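Side-chain contact in TRAP dicarboxylate ABC transporter, substrate-binding protein (Roseobacter denitrificans, PDB 4OVQ), which binds beta-D-glucuronate and probably serves as the periplasmic solute-binding component of a TRAP transporter: residues K109-P112 / H113-V117. Sequence-based numbering, arbitrary orientation.
Sequences KDVP and HMFRV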
loop_
_atom_site.group_PDB
_atom_site.type_symbol
_atom_site.label_atom_id
_atom_site.label_comp_id
_atom_site.label_asym_id
_atom_site.label_seq_id
_atom_site.Cartn_x
_atom_site.Cartn_y
_atom_site.Cartn_z
ATOM N N LYS A 109 6.623 10.442 -9.115
ATOM C CA LYS A 109 5.925 10.961 -10.282
ATOM C C LYS A 109 5.014 9.906 -10.887
ATOM O O LYS A 109 4.032 10.244 -11.548
ATOM C CB LYS A 109 6.929 11.448 -11.345
ATOM C CG LYS A 109 8.252 11.948 -10.776
ATOM C CD LYS A 109 9.188 12.481 -11.852
ATOM C CE LYS A 109 10.196 13.431 -11.240
ATOM N NZ LYS A 109 11.492 13.434 -11.981
ATOM N N ASP A 110 5.332 8.632 -10.655
ATOM C CA ASP A 110 4.522 7.528 -11.158
ATOM C C ASP A 110 5.108 6.206 -10.678
ATOM O O ASP A 110 6.134 6.191 -10.001
ATOM C CB ASP A 110 4.404 7.548 -12.697
ATOM C CG ASP A 110 5.740 7.582 -13.400
ATOM O OD1 ASP A 110 6.710 6.949 -12.937
ATOM O OD2 ASP A 110 5.811 8.250 -14.451
ATOM N N VAL A 111 4.440 5.103 -11.009
ATOM C CA VAL A 111 4.849 3.806 -10.494
ATOM C C VAL A 111 6.231 3.410 -11.016
ATOM O O VAL A 111 7.092 2.975 -10.248
ATOM C CB VAL A 111 3.809 2.723 -10.799
ATOM C CG1 VAL A 111 4.327 1.356 -10.395
ATOM C CG2 VAL A 111 2.495 3.055 -10.109
ATOM N N PRO A 112 6.468 3.571 -12.327
ATOM C CA PRO A 112 7.819 3.205 -12.762
ATOM C C PRO A 112 8.897 3.968 -12.010
ATOM O O PRO A 112 9.934 3.387 -11.684
ATOM C CB PRO A 112 7.803 3.575 -14.245
ATOM C CG PRO A 112 6.400 3.270 -14.648
ATOM C CD PRO A 112 5.579 3.809 -13.475
ATOM N N HIS A 113 8.653 5.246 -11.729
ATOM C CA HIS A 113 9.569 6.036 -10.906
ATOM C C HIS A 113 9.788 5.416 -9.516
ATOM O O HIS A 113 10.921 5.307 -9.056
ATOM C CB HIS A 113 9.041 7.457 -10.753
ATOM C CG HIS A 113 9.951 8.362 -9.983
ATOM N ND1 HIS A 113 9.509 9.174 -8.964
ATOM C CD2 HIS A 113 11.280 8.593 -10.092
ATOM C CE1 HIS A 113 10.524 9.855 -8.467
ATOM N NE2 HIS A 113 11.611 9.524 -9.137
HETATM N N MSE A 114 8.706 5.014 -8.849
HETATM C CA MSE A 114 8.806 4.393 -7.524
HETATM C C MSE A 114 9.753 3.199 -7.546
HETATM O O MSE A 114 10.591 3.040 -6.655
HETATM C CB MSE A 114 7.411 3.950 -7.041
HETATM C CG MSE A 114 7.360 3.007 -5.774
HETATM SE SE MSE A 114 5.501 2.458 -5.521
HETATM C CE MSE A 114 5.642 0.743 -6.491
ATOM N N PHE A 115 9.591 2.336 -8.534
ATOM C CA PHE A 115 10.365 1.115 -8.560
ATOM C C PHE A 115 11.824 1.469 -8.793
ATOM O O PHE A 115 12.701 0.872 -8.182
ATOM C CB PHE A 115 9.822 0.137 -9.597
ATOM C CG PHE A 115 8.679 -0.716 -9.089
ATOM C CD1 PHE A 115 8.903 -1.682 -8.117
ATOM C CD2 PHE A 115 7.405 -0.566 -9.592
ATOM C CE1 PHE A 115 7.874 -2.479 -7.651
ATOM C CE2 PHE A 115 6.368 -1.365 -9.131
ATOM C CZ PHE A 115 6.610 -2.328 -8.170
ATOM N N ARG A 116 12.073 2.470 -9.636
ATOM C CA ARG A 116 13.442 2.947 -9.851
ATOM C C ARG A 116 14.035 3.415 -8.526
ATOM O O ARG A 116 15.156 3.077 -8.178
ATOM C CB ARG A 116 13.497 4.047 -10.921
ATOM C CG ARG A 116 13.320 3.505 -12.340
ATOM C CD ARG A 116 13.783 4.476 -13.422
ATOM N NE ARG A 116 13.030 5.726 -13.397
ATOM C CZ ARG A 116 11.838 5.901 -13.961
ATOM N NH1 ARG A 116 11.234 4.906 -14.602
ATOM N NH2 ARG A 116 11.244 7.074 -13.874
ATOM N N VAL A 117 13.243 4.141 -7.749
ATOM C CA VAL A 117 13.675 4.601 -6.439
ATOM C C VAL A 117 13.925 3.449 -5.461
ATOM O O VAL A 117 14.887 3.479 -4.680
ATOM C CB VAL A 117 12.645 5.568 -5.850
ATOM C CG1 VAL A 117 12.969 5.874 -4.418
ATOM C CG2 VAL A 117 12.604 6.854 -6.679
HETATM O O HOH W 1 8.752 7.873 -14.775
#
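Asp-110 O accepts from Met-114 N, Val-111 O from Phe-115 N and Pro-112 O from Arg-116 N, three i to i+4 bonds that open the helix 111-118 just after the turn carrying Lys-109 and Asp-110. Asp-110 is its N-cap, an example of how a side chain can serve an amide that the first turn leaves without a carbonyl. Its CG sits between backbone N and carbonyl carbon (chi1 54°), which swings OD1 back over the turn to accept from His-113 N at 2.9 Å. The same OD1 takes a second bond, from a water at 2.9 Å that lies in the guanidinium plane of Arg-116, at its edge, and accepts from NH2. Arg-116 bends at chi3 and lays one face of that group over Pro-112 O; NH2 also forms a salt bridge with the terminal carboxylate of Glu-325.

His-113 ND1 accepts from Lys-109 N (3.2 Å), the donor tilted 29° out of the ring plane. Lys-109 CG lies over a face of the imidazole in a CH-pi contact, 4.0 Å from the centroid. With NE2 bonded to Thr-324 O, both ring nitrogens are engaged, which should hold the ring's rotation. On the apolar side Val-111 packs its CG1 alongside Phe-115, 3.6 Å from CE2, and more loosely meets the selenomethionine methyl of Met-114.

His-113 and Arg-116 tie helix 111-118 to the C-terminal tail beyond helix 315-322, while Phe-115 makes a cation-pi contact with Arg-266 of the long helix 248-282 and Met-114 rests against Ile-231 and Pro-233, between strands 223-230 and 234-239.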